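Long-range contacts in isomerase prhC (Penicillium brasilianum, PDB 5X9J), which is an isomerase in the biosynthesis of paraherquonin, a highly congested hexacyclic fungal meroterpenoid, and forms a homodimer: residues I86-K91 with D118-P123; A110-C115 with E125-V130; C57-C62 with D142-F147; A32-F37 with V130-T135. One frame throughout, in Å; residues are numbered along the deposited sequence.

Contact 1 (I86-K91 with D118-P123); sequences IGWNSK and DTIGGP
Trp88 and Asp118 are a hydrogen-bonded pair in a short antiparallel strand pairing: Trp88 N donates to Asp118 O at 2.8 Å, and Asp118 N returns a more bent bond to Trp88 O at 3.0 Å. Further along, Ile120 N reaches Ile86 O at 2.9 Å, which carries the pairing past the end of strand 108-119 into the type I turn Thr119-Gly122. Between these bonds Gly87 faces Thr119 as a non-hydrogen-bonded pair, their CA atoms 4.1 Å apart. The turn is braced from within, because the Thr119 hydroxyl donates to a lone pair of Gly122 O (OG1 to O 2.7 Å) and also accepts a weak bond from Gly121 N. The indole of Trp88 folds back over the neighbouring strand. With chi1 at 56°, CG sits between the backbone N and the carbonyl carbon, and one ring face comes to lie over Asp118 CB, 3.6 Å from the centroid of the five-membered ring. At the far end of the indole, Trp88 CH2 approaches Thr119 C to 3.4 Å. Ile86 and Ile120 both rest on Leu160 of helix 150-162; their side chains cross at about a right angle, Ile86 CG2 lying 3.9 Å from Ile120 CD1.

Contact 2 (A110-C115 with E125-V130); sequences AFRAAC and ENENLV
Phe111 and Val130 make the dense end of this antiparallel hairpin, in which strands 110-115 and 125-130 run side by side, joined by six backbone hydrogen bonds. The bonds come in twos, at Phe111-Val130, Ala113-Asn128 and Cys115-Asn126; the shortest links Asn128 N to Ala113 O at 2.7 Å. The Phe111 ring lies alongside Val130 with one face against it: Val130 CB stands 3.9 Å from the ring centroid, 24° off the normal, and Val130 CG1 is 3.6 Å from Phe111 CZ. That ring also meets Ala34 and Phe37 of helix 26-43, so this end of that face is packed with hydrocarbon. Leu129 points to the other face, where its CD2 presses on Phe111 O at 3.3 Å and the side chain meets Leu129 of the second subunit.

Next to Leu129 the same face becomes polar and holds two waters. Arg112 NH2 and Glu127 OE1 stay 4.3 Å apart, too far for a salt bridge, and one water spans them. A second water runs from Arg112 NE to Asn128 O, at 2.9 Å from NE. Both waters lie in the guanidinium plane, at its edge, while NH1 forms a salt bridge with Asp96. Arg112 is thus gripped directly by one carboxylate and through water by another, which would be expected to favour its positive charge beside the dimer interface.

Contact 3 (C57-C62 with D142-F147); sequences CLTYQC and DGIWEF
Gln61 and Glu146 meet through one straight side-chain bond, Gln61 NE2 to Glu146 OE2 at 2.7 Å with 162° at the hydrogen. The carboxylate uses its anti lone pair, and the oxygen lies in the plane of the amide although the amide and carboxylate planes are nearly perpendicular. The bend of Gln61 at chi2 (-70°) turns its amide toward the Glu146 carboxylate. On the opposite face Tyr60 and Trp145 run alongside each other. Their planes are 4° apart, but the Tyr60 ring and the five-membered ring of Trp145 are so displaced that little of one lies above the other; Trp145 NE1 lies over the tyrosine face, 3.4 Å from Tyr60 CD1. At the end of the pairing Cys62 CB sits over the Phe147 ring, 3.5 Å from its centroid. Ile144 extends CD1 to Thr59 OG1 at 3.7 Å and to Cys57 SG at 4.0 Å.

Parallel backbone bonds set these neighbours in register: Leu58 O receives Ile144 N, Tyr60 bonds through N to Ile144 O and through O to Glu146 N, and Cys62 N closes on Glu146 O. At the start of the pairing Leu58 N and Asp142 O stand 3.8 Å apart, too far to bond directly, and a water bridges them. Farther out, Asp142 and Gly143 form a classic beta bulge opposite Gln133, and Leu129 of the second subunit packs on Phe147. A parallel strand added to an otherwise antiparallel, curved sheet is consistent with the NTF2-like alpha+beta fold.

Contact 4 (A32-F37 with V130-T135); sequences ALAHKF and VILQAT
Helix 32-37, touching through Leu33, Ala34 and Phe37, crosses strand 130-134 at 118° with the segment axes 10.0 Å apart at their closest. The backbones come nearest at Ala34 and Leu132, whose CA atoms are 7.5 Å apart, and no hydrogen bond joins the segments. Every second strand residue, Val130, Leu132 and Ala134, turns toward the helix. Leu132 is the central piece and works with both branches. Its CD2 stands over the middle of the Phe37 ring, 4.0 Å from the centroid and 11° off the normal, a CH-pi contact; its CD1 fits against the helix itself, 3.9 Å from Ala34 CA and 4.0 Å from Phe37 CB. Phe37 holds CG opposite its own backbone N (chi1 175°), which sends the ring out from the helix toward the sheet, where CE1 comes to 4.1 Å from Val130 CG1. At the other end the packing is tighter, Leu33 CD2 meeting Ala134 CB at 3.5 Å. The helix thus covers one face of the curved sheet: Phe37 also touches Phe92 of strand 90-94, Ala34 meets Ile94 of the same strand, and Leu33 reaches Val141 of strand 141-148.

In the fold
All four contacts reach one curved sheet. Contact 2 is its central hairpin, and contact 1 lies farther along strand 108-119, with its centre about 17 Å from that of contact 2. Contact 3 adds the parallel strand on the other side of the hairpin; Leu129 O and Phe147 N, 2.8 Å apart, probably join the two by a hydrogen bond. Contact 4 shares Val130 with contact 2 and lays helix 26-43 on the sheet, its Phe37 CE2 coming 3.8 Å from Ile144 CD1 of contact 3. Contacts 1 and 4 are farthest apart, about 25 Å between centres, on opposite sides of the chain's centre. Contacts 2 and 3 both touch the second subunit.

Contact 1 (I86-K91 with D118-P123)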
loop_
_atom_site.group_PDB
_atom_site.type_symbol
_atom_site.label_atom_id
_atom_site.label_comp_id
_atom_site.label_asym_id
_atom_site.label_seq_id
_atom_site.Cartn_x
_atom_site.Cartn_y
_atom_site.Cartn_z
ATOM N N ILE B 86 -6.986 22.722 -6.597
ATOM C CA ILE B 86 -7.820 21.918 -7.482
ATOM C C ILE B 86 -8.885 21.129 -6.746
ATOM O O ILE B 86 -9.760 20.549 -7.405
ATOM C CB ILE B 86 -6.967 20.989 -8.375
ATOM C CG1 ILE B 86 -6.195 19.948 -7.557
ATOM C CG2 ILE B 86 -5.997 21.826 -9.205
ATOM C CD1 ILE B 86 -6.971 18.686 -7.243
ATOM N N GLY B 87 -8.848 21.078 -5.416
ATOM C CA GLY B 87 -9.794 20.271 -4.678
ATOM C C GLY B 87 -10.322 21.009 -3.465
ATOM O O GLY B 87 -9.706 21.945 -2.963
ATOM N N TRP B 88 -11.484 20.565 -3.003
ATOM C CA TRP B 88 -12.121 21.124 -1.821
ATOM C C TRP B 88 -12.914 20.007 -1.158
ATOM O O TRP B 88 -13.128 18.938 -1.740
ATOM C CB TRP B 88 -13.014 22.347 -2.171
ATOM C CG TRP B 88 -14.079 22.049 -3.212
ATOM C CD1 TRP B 88 -15.385 21.737 -2.979
ATOM C CD2 TRP B 88 -13.912 22.030 -4.639
ATOM N NE1 TRP B 88 -16.045 21.522 -4.167
ATOM C CE2 TRP B 88 -15.163 21.690 -5.203
ATOM C CE3 TRP B 88 -12.825 22.251 -5.493
ATOM C CZ2 TRP B 88 -15.360 21.570 -6.585
ATOM C CZ3 TRP B 88 -13.021 22.137 -6.874
ATOM C CH2 TRP B 88 -14.276 21.794 -7.402
ATOM N N ASN B 89 -13.339 20.256 0.081
ATOM C CA ASN B 89 -14.050 19.259 0.877
ATOM C C ASN B 89 -13.214 17.978 0.995
ATOM O O ASN B 89 -13.705 16.857 0.833
ATOM C CB ASN B 89 -15.434 18.982 0.283
ATOM C CG ASN B 89 -16.391 18.351 1.287
ATOM O OD1 ASN B 89 -16.250 18.530 2.503
ATOM N ND2 ASN B 89 -17.368 17.600 0.780
ATOM N N SER B 90 -11.927 18.167 1.272
ATOM C CA SER B 90 -10.977 17.069 1.397
ATOM C C SER B 90 -11.137 16.374 2.741
ATOM O O SER B 90 -11.090 17.024 3.793
ATOM C CB SER B 90 -9.548 17.586 1.267
ATOM O OG SER B 90 -9.266 17.995 -0.054
ATOM N N LYS B 91 -11.286 15.047 2.699
ATOM C CA LYS B 91 -11.442 14.215 3.886
ATOM C C LYS B 91 -10.443 13.065 3.825
ATOM O O LYS B 91 -10.169 12.538 2.743
ATOM C CB LYS B 91 -12.868 13.652 3.985
ATOM C CG LYS B 91 -13.977 14.703 4.102
ATOM C CD LYS B 91 -15.363 14.070 3.905
ATOM C CE LYS B 91 -16.493 15.115 3.963
ATOM N NZ LYS B 91 -16.635 15.738 5.314
ATOM N N ASP B 118 -14.007 16.759 -3.577
ATOM C CA ASP B 118 -14.480 17.338 -4.823
ATOM C C ASP B 118 -13.320 18.052 -5.490
ATOM O O ASP B 118 -12.486 18.662 -4.819
ATOM C CB ASP B 118 -15.641 18.300 -4.558
ATOM C CG ASP B 118 -16.885 17.570 -4.127
ATOM O OD1 ASP B 118 -17.344 16.683 -4.886
ATOM O OD2 ASP B 118 -17.380 17.848 -3.021
ATOM N N THR B 119 -13.221 17.927 -6.810
ATOM C CA THR B 119 -12.123 18.550 -7.527
ATOM C C THR B 119 -12.641 19.154 -8.822
ATOM O O THR B 119 -13.744 18.850 -9.279
ATOM C CB THR B 119 -10.994 17.560 -7.879
ATOM O OG1 THR B 119 -11.408 16.766 -8.996
ATOM C CG2 THR B 119 -10.632 16.643 -6.691
ATOM N N ILE B 120 -11.781 19.959 -9.440
ATOM C CA ILE B 120 -12.034 20.499 -10.773
ATOM C C ILE B 120 -12.434 19.396 -11.743
ATOM O O ILE B 120 -13.317 19.583 -12.594
ATOM C CB ILE B 120 -10.791 21.260 -11.267
ATOM C CG1 ILE B 120 -10.468 22.416 -10.318
ATOM C CG2 ILE B 120 -10.988 21.742 -12.707
ATOM C CD1 ILE B 120 -9.254 23.221 -10.738
ATOM N N GLY B 121 -11.800 18.233 -11.631
ATOM C CA GLY B 121 -12.086 17.101 -12.485
ATOM C C GLY B 121 -13.217 16.211 -12.028
ATOM O O GLY B 121 -13.432 15.157 -12.631
ATOM N N GLY B 122 -13.952 16.586 -10.987
ATOM C CA GLY B 122 -15.030 15.761 -10.504
ATOM C C GLY B 122 -14.678 15.088 -9.194
ATOM O O GLY B 122 -13.600 15.303 -8.632
ATOM N N PRO B 123 -15.591 14.269 -8.679
ATOM C CA PRO B 123 -15.355 13.606 -7.388
ATOM C C PRO B 123 -14.119 12.715 -7.427
ATOM O O PRO B 123 -13.797 12.100 -8.447
ATOM C CB PRO B 123 -16.630 12.789 -7.171
ATOM C CG PRO B 123 -17.669 13.478 -8.041
ATOM C CD PRO B 123 -16.909 13.934 -9.241
#

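Contact 2 (A110-C115 with E125-V130)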
loop_
_atom_site.group_PDB
_atom_site.type_symbol
_atom_site.label_atom_id
_atom_site.label_comp_id
_atom_site.label_asym_id
_atom_site.label_seq_id
_atom_site.Cartn_x
_atom_site.Cartn_y
_atom_site.Cartn_z
ATOM N N ALA B 110 1.228 1.067 10.979
ATOM C CA ALA B 110 0.727 0.987 9.618
ATOM C C ALA B 110 -0.787 0.889 9.690
ATOM O O ALA B 110 -1.318 0.103 10.476
ATOM C CB ALA B 110 1.305 -0.219 8.871
ATOM N N PHE B 111 -1.481 1.691 8.884
ATOM C CA PHE B 111 -2.933 1.653 8.919
ATOM C C PHE B 111 -3.493 1.910 7.532
ATOM O O PHE B 111 -2.870 2.568 6.701
ATOM C CB PHE B 111 -3.503 2.670 9.918
ATOM C CG PHE B 111 -3.071 4.094 9.665
ATOM C CD1 PHE B 111 -3.851 4.945 8.894
ATOM C CD2 PHE B 111 -1.899 4.583 10.224
ATOM C CE1 PHE B 111 -3.467 6.266 8.689
ATOM C CE2 PHE B 111 -1.501 5.881 10.014
ATOM C CZ PHE B 111 -2.299 6.738 9.253
ATOM N N ARG B 112 -4.680 1.374 7.296
ATOM C CA ARG B 112 -5.422 1.638 6.078
ATOM C C ARG B 112 -6.234 2.913 6.240
ATOM O O ARG B 112 -6.779 3.183 7.315
ATOM C CB ARG B 112 -6.346 0.467 5.757
ATOM C CG ARG B 112 -5.628 -0.832 5.433
ATOM C CD ARG B 112 -6.662 -1.910 5.122
ATOM N NE ARG B 112 -7.275 -1.699 3.811
ATOM C CZ ARG B 112 -8.251 -2.453 3.317
ATOM N NH1 ARG B 112 -8.745 -3.457 4.036
ATOM N NH2 ARG B 112 -8.729 -2.201 2.107
ATOM N N ALA B 113 -6.301 3.703 5.171
ATOM C CA ALA B 113 -7.031 4.957 5.200
ATOM C C ALA B 113 -7.761 5.133 3.878
ATOM O O ALA B 113 -7.433 4.499 2.868
ATOM C CB ALA B 113 -6.097 6.146 5.461
ATOM N N ALA B 114 -8.778 5.981 3.902
ATOM C CA ALA B 114 -9.485 6.384 2.700
ATOM C C ALA B 114 -9.500 7.902 2.647
ATOM O O ALA B 114 -9.357 8.578 3.667
ATOM C CB ALA B 114 -10.918 5.826 2.664
ATOM N N CYS B 115 -9.648 8.436 1.442
ATOM C CA CYS B 115 -9.744 9.873 1.264
ATOM C C CYS B 115 -10.738 10.164 0.155
ATOM O O CYS B 115 -11.053 9.302 -0.675
ATOM C CB CYS B 115 -8.396 10.518 0.942
ATOM S SG CYS B 115 -7.676 9.922 -0.591
ATOM N N GLU B 125 -12.004 9.725 -5.089
ATOM C CA GLU B 125 -11.956 8.814 -3.956
ATOM C C GLU B 125 -10.734 7.928 -4.112
ATOM O O GLU B 125 -10.455 7.440 -5.212
ATOM C CB GLU B 125 -13.232 7.978 -3.859
ATOM C CG GLU B 125 -14.475 8.846 -3.616
ATOM C CD GLU B 125 -15.778 8.076 -3.709
ATOM O OE1 GLU B 125 -15.796 6.982 -4.314
ATOM O OE2 GLU B 125 -16.790 8.575 -3.176
ATOM N N ASN B 126 -9.990 7.748 -3.026
ATOM C CA ASN B 126 -8.846 6.857 -3.055
ATOM C C ASN B 126 -8.781 6.128 -1.723
ATOM O O ASN B 126 -9.473 6.479 -0.760
ATOM C CB ASN B 126 -7.547 7.614 -3.372
ATOM C CG ASN B 126 -6.565 6.759 -4.174
ATOM O OD1 ASN B 126 -6.535 5.554 -4.003
ATOM N ND2 ASN B 126 -5.768 7.383 -5.046
ATOM N N GLU B 127 -7.975 5.068 -1.699
ATOM C CA GLU B 127 -7.737 4.266 -0.514
ATOM C C GLU B 127 -6.237 4.056 -0.394
ATOM O O GLU B 127 -5.522 3.973 -1.399
ATOM C CB GLU B 127 -8.489 2.932 -0.575
ATOM C CG GLU B 127 -10.019 3.116 -0.493
ATOM C CD GLU B 127 -10.801 1.852 -0.818
ATOM O OE1 GLU B 127 -10.277 0.738 -0.591
ATOM O OE2 GLU B 127 -11.948 1.974 -1.305
ATOM N N ASN B 128 -5.762 4.004 0.845
ATOM C CA ASN B 128 -4.351 4.211 1.118
ATOM C C ASN B 128 -3.874 3.215 2.162
ATOM O O ASN B 128 -4.660 2.656 2.930
ATOM C CB ASN B 128 -4.084 5.650 1.624
ATOM C CG ASN B 128 -4.670 6.727 0.690
ATOM O OD1 ASN B 128 -3.941 7.389 -0.051
ATOM N ND2 ASN B 128 -5.996 6.899 0.730
ATOM N N LEU B 129 -2.563 3.017 2.195
ATOM C CA LEU B 129 -1.889 2.398 3.328
ATOM C C LEU B 129 -0.824 3.386 3.778
ATOM O O LEU B 129 -0.012 3.837 2.966
ATOM C CB LEU B 129 -1.289 1.038 2.953
ATOM C CG LEU B 129 -0.795 0.104 4.086
ATOM C CD1 LEU B 129 0.504 0.609 4.730
ATOM C CD2 LEU B 129 -1.833 -0.118 5.139
ATOM N N VAL B 130 -0.856 3.761 5.048
ATOM C CA VAL B 130 0.066 4.754 5.584
ATOM C C VAL B 130 0.915 4.073 6.643
ATOM O O VAL B 130 0.388 3.347 7.489
ATOM C CB VAL B 130 -0.673 5.967 6.180
ATOM C CG1 VAL B 130 0.335 6.950 6.814
ATOM C CG2 VAL B 130 -1.507 6.682 5.096
HETATM O O HOH W 1 -7.948 -0.177 0.295
HETATM O O HOH W 2 -6.705 0.798 2.395
#

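Contact 3 (C57-C62 with D142-F147)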
loop_
_atom_site.group_PDB
_atom_site.type_symbol
_atom_site.label_atom_id
_atom_site.label_comp_id
_atom_site.label_asym_id
_atom_site.label_seq_id
_atom_site.Cartn_x
_atom_site.Cartn_y
_atom_site.Cartn_z
ATOM N N CYS B 57 11.282 15.541 9.042
ATOM C CA CYS B 57 10.345 14.534 8.556
ATOM C C CYS B 57 10.368 14.451 7.034
ATOM O O CYS B 57 10.371 15.467 6.337
ATOM C CB CYS B 57 8.924 14.859 9.031
ATOM S SG CYS B 57 7.698 13.567 8.627
ATOM N N LEU B 58 10.365 13.232 6.515
ATOM C CA LEU B 58 10.270 12.998 5.083
ATOM C C LEU B 58 9.023 12.182 4.774
ATOM O O LEU B 58 8.673 11.270 5.525
ATOM C CB LEU B 58 11.514 12.263 4.563
ATOM C CG LEU B 58 12.822 13.058 4.621
ATOM C CD1 LEU B 58 14.004 12.175 4.240
ATOM C CD2 LEU B 58 12.728 14.266 3.698
ATOM N N THR B 59 8.370 12.504 3.656
ATOM C CA THR B 59 7.224 11.763 3.143
ATOM C C THR B 59 7.646 10.988 1.899
ATOM O O THR B 59 8.154 11.580 0.941
ATOM C CB THR B 59 6.063 12.703 2.798
ATOM O OG1 THR B 59 5.682 13.443 3.959
ATOM C CG2 THR B 59 4.851 11.901 2.295
ATOM N N TYR B 60 7.426 9.681 1.909
ATOM C CA TYR B 60 7.720 8.820 0.765
ATOM C C TYR B 60 6.418 8.329 0.146
ATOM O O TYR B 60 5.680 7.569 0.779
ATOM C CB TYR B 60 8.554 7.608 1.177
ATOM C CG TYR B 60 9.865 7.913 1.854
ATOM C CD1 TYR B 60 9.907 8.229 3.202
ATOM C CD2 TYR B 60 11.068 7.847 1.152
ATOM C CE1 TYR B 60 11.108 8.494 3.837
ATOM C CE2 TYR B 60 12.283 8.104 1.781
ATOM C CZ TYR B 60 12.288 8.433 3.126
ATOM O OH TYR B 60 13.471 8.700 3.779
ATOM N N GLN B 61 6.152 8.728 -1.088
ATOM C CA GLN B 61 5.099 8.085 -1.862
ATOM C C GLN B 61 5.685 6.820 -2.480
ATOM O O GLN B 61 6.782 6.852 -3.039
ATOM C CB GLN B 61 4.572 9.031 -2.945
ATOM C CG GLN B 61 4.138 10.393 -2.409
ATOM C CD GLN B 61 2.883 10.310 -1.563
ATOM O OE1 GLN B 61 2.810 10.876 -0.466
ATOM N NE2 GLN B 61 1.880 9.602 -2.069
ATOM N N CYS B 62 4.965 5.705 -2.369
ATOM C CA CYS B 62 5.546 4.398 -2.654
ATOM C C CYS B 62 4.946 3.707 -3.879
ATOM O O CYS B 62 5.101 2.494 -4.027
ATOM C CB CYS B 62 5.412 3.498 -1.429
ATOM S SG CYS B 62 6.378 4.087 -0.013
ATOM N N ASP B 142 7.999 11.417 12.394
ATOM C CA ASP B 142 9.335 11.620 11.840
ATOM C C ASP B 142 9.502 11.008 10.455
ATOM O O ASP B 142 10.476 11.331 9.762
ATOM C CB ASP B 142 10.396 11.042 12.800
ATOM C CG ASP B 142 11.839 11.373 12.383
ATOM O OD1 ASP B 142 12.140 12.533 12.012
ATOM O OD2 ASP B 142 12.679 10.447 12.422
ATOM N N GLY B 143 8.581 10.145 10.034
ATOM C CA GLY B 143 8.605 9.567 8.706
ATOM C C GLY B 143 7.220 9.119 8.276
ATOM O O GLY B 143 6.434 8.643 9.097
ATOM N N ILE B 144 6.907 9.286 6.993
ATOM C CA ILE B 144 5.607 8.931 6.431
ATOM C C ILE B 144 5.851 8.171 5.136
ATOM O O ILE B 144 6.568 8.657 4.256
ATOM C CB ILE B 144 4.740 10.176 6.148
ATOM C CG1 ILE B 144 4.548 11.002 7.418
ATOM C CG2 ILE B 144 3.382 9.775 5.545
ATOM C CD1 ILE B 144 4.196 12.467 7.149
ATOM N N TRP B 145 5.263 6.983 5.025
ATOM C CA TRP B 145 5.225 6.228 3.780
ATOM C C TRP B 145 3.768 6.078 3.381
ATOM O O TRP B 145 2.933 5.721 4.219
ATOM C CB TRP B 145 5.878 4.850 3.943
ATOM C CG TRP B 145 7.347 4.937 4.262
ATOM C CD1 TRP B 145 8.392 4.763 3.392
ATOM C CD2 TRP B 145 7.931 5.240 5.540
ATOM N NE1 TRP B 145 9.590 4.937 4.059
ATOM C CE2 TRP B 145 9.336 5.223 5.374
ATOM C CE3 TRP B 145 7.405 5.521 6.806
ATOM C CZ2 TRP B 145 10.220 5.480 6.428
ATOM C CZ3 TRP B 145 8.279 5.770 7.853
ATOM C CH2 TRP B 145 9.677 5.748 7.656
ATOM N N GLU B 146 3.458 6.343 2.119
ATOM C CA GLU B 146 2.079 6.249 1.666
ATOM C C GLU B 146 1.975 5.393 0.418
ATOM O O GLU B 146 2.722 5.591 -0.542
ATOM C CB GLU B 146 1.472 7.628 1.381
ATOM C CG GLU B 146 0.059 7.499 0.804
ATOM C CD GLU B 146 -0.660 8.830 0.561
ATOM O OE1 GLU B 146 -1.711 9.040 1.210
ATOM O OE2 GLU B 146 -0.192 9.641 -0.282
ATOM N N PHE B 147 1.040 4.455 0.440
ATOM C CA PHE B 147 0.589 3.724 -0.734
ATOM C C PHE B 147 -0.827 4.158 -1.058
ATOM O O PHE B 147 -1.648 4.321 -0.158
ATOM C CB PHE B 147 0.574 2.220 -0.489
ATOM C CG PHE B 147 1.918 1.631 -0.341
ATOM C CD1 PHE B 147 2.624 1.779 0.843
ATOM C CD2 PHE B 147 2.484 0.925 -1.390
ATOM C CE1 PHE B 147 3.892 1.230 0.980
ATOM C CE2 PHE B 147 3.736 0.369 -1.267
ATOM C CZ PHE B 147 4.448 0.524 -0.078
HETATM O O HOH W 3 12.104 10.945 7.942
#

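Contact 4 (A32-F37 with V130-T135)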
loop_
_atom_site.group_PDB
_atom_site.type_symbol
_atom_site.label_atom_id
_atom_site.label_comp_id
_atom_site.label_asym_id
_atom_site.label_seq_id
_atom_site.Cartn_x
_atom_site.Cartn_y
_atom_site.Cartn_z
ATOM N N ALA B 32 -3.460 6.710 18.698
ATOM C CA ALA B 32 -3.927 8.094 18.781
ATOM C C ALA B 32 -3.183 8.983 17.795
ATOM O O ALA B 32 -3.773 9.886 17.189
ATOM C CB ALA B 32 -3.755 8.626 20.208
ATOM N N LEU B 33 -1.877 8.753 17.633
ATOM C CA LEU B 33 -1.109 9.551 16.682
ATOM C C LEU B 33 -1.622 9.353 15.256
ATOM O O LEU B 33 -1.733 10.314 14.492
ATOM C CB LEU B 33 0.376 9.194 16.784
ATOM C CG LEU B 33 1.293 10.022 15.878
ATOM C CD1 LEU B 33 1.280 11.475 16.302
ATOM C CD2 LEU B 33 2.717 9.470 15.890
ATOM N N ALA B 34 -1.973 8.117 14.894
ATOM C CA ALA B 34 -2.478 7.843 13.551
ATOM C C ALA B 34 -3.809 8.550 13.305
ATOM O O ALA B 34 -4.016 9.174 12.253
ATOM C CB ALA B 34 -2.618 6.328 13.354
ATOM N N HIS B 35 -4.732 8.457 14.265
ATOM C CA HIS B 35 -6.004 9.174 14.121
ATOM C C HIS B 35 -5.786 10.679 14.054
ATOM O O HIS B 35 -6.429 11.374 13.258
ATOM C CB HIS B 35 -6.934 8.823 15.277
ATOM C CG HIS B 35 -7.510 7.447 15.185
ATOM N ND1 HIS B 35 -8.410 7.083 14.204
ATOM C CD2 HIS B 35 -7.323 6.348 15.954
ATOM C CE1 HIS B 35 -8.755 5.818 14.376
ATOM N NE2 HIS B 35 -8.104 5.348 15.427
ATOM N N LYS B 36 -4.865 11.195 14.871
ATOM C CA LYS B 36 -4.578 12.625 14.868
ATOM C C LYS B 36 -4.006 13.066 13.529
ATOM O O LYS B 36 -4.411 14.094 12.970
ATOM C CB LYS B 36 -3.609 12.956 16.006
ATOM C CG LYS B 36 -3.199 14.422 16.068
ATOM C CD LYS B 36 -2.381 14.686 17.328
ATOM C CE LYS B 36 -2.103 16.179 17.513
ATOM N NZ LYS B 36 -1.158 16.390 18.645
ATOM N N PHE B 37 -3.033 12.304 13.015
ATOM C CA PHE B 37 -2.516 12.523 11.667
ATOM C C PHE B 37 -3.645 12.673 10.651
ATOM O O PHE B 37 -3.682 13.638 9.880
ATOM C CB PHE B 37 -1.593 11.352 11.298
ATOM C CG PHE B 37 -1.084 11.390 9.884
ATOM C CD1 PHE B 37 -1.733 10.679 8.878
ATOM C CD2 PHE B 37 0.055 12.110 9.567
ATOM C CE1 PHE B 37 -1.261 10.700 7.569
ATOM C CE2 PHE B 37 0.543 12.135 8.254
ATOM C CZ PHE B 37 -0.126 11.433 7.256
ATOM N N VAL B 130 -0.856 3.761 5.048
ATOM C CA VAL B 130 0.066 4.754 5.584
ATOM C C VAL B 130 0.915 4.073 6.643
ATOM O O VAL B 130 0.388 3.347 7.489
ATOM C CB VAL B 130 -0.673 5.967 6.180
ATOM C CG1 VAL B 130 0.335 6.950 6.814
ATOM C CG2 VAL B 130 -1.507 6.682 5.096
ATOM N N ILE B 131 2.223 4.299 6.600
ATOM C CA ILE B 131 3.101 3.921 7.699
ATOM C C ILE B 131 3.644 5.199 8.318
ATOM O O ILE B 131 4.159 6.064 7.605
ATOM C CB ILE B 131 4.254 3.020 7.229
ATOM C CG1 ILE B 131 3.711 1.732 6.604
ATOM C CG2 ILE B 131 5.197 2.716 8.415
ATOM C CD1 ILE B 131 4.827 0.812 6.030
ATOM N N LEU B 132 3.550 5.312 9.636
ATOM C CA LEU B 132 4.148 6.429 10.351
ATOM C C LEU B 132 5.307 5.938 11.205
ATOM O O LEU B 132 5.201 4.913 11.880
ATOM C CB LEU B 132 3.133 7.139 11.247
ATOM C CG LEU B 132 1.875 7.668 10.558
ATOM C CD1 LEU B 132 0.918 8.271 11.597
ATOM C CD2 LEU B 132 2.229 8.700 9.498
ATOM N N GLN B 133 6.409 6.673 11.158
ATOM C CA GLN B 133 7.484 6.539 12.127
ATOM C C GLN B 133 7.300 7.667 13.129
ATOM O O GLN B 133 7.347 8.841 12.758
ATOM C CB GLN B 133 8.863 6.623 11.464
ATOM C CG GLN B 133 10.014 6.725 12.478
ATOM C CD GLN B 133 10.244 5.419 13.200
ATOM O OE1 GLN B 133 10.664 4.441 12.592
ATOM N NE2 GLN B 133 9.942 5.381 14.499
ATOM N N ALA B 134 7.048 7.314 14.375
ATOM C CA ALA B 134 6.853 8.318 15.406
ATOM C C ALA B 134 8.170 8.596 16.111
ATOM O O ALA B 134 9.101 7.789 16.070
ATOM C CB ALA B 134 5.814 7.851 16.420
ATOM N N THR B 135 8.241 9.756 16.759
ATOM C CA THR B 135 9.318 9.989 17.708
ATOM C C THR B 135 9.156 9.072 18.914
ATOM O O THR B 135 8.145 8.381 19.078
ATOM C CB THR B 135 9.338 11.437 18.184
ATOM O OG1 THR B 135 8.023 11.808 18.617
ATOM C CG2 THR B 135 9.794 12.345 17.084
#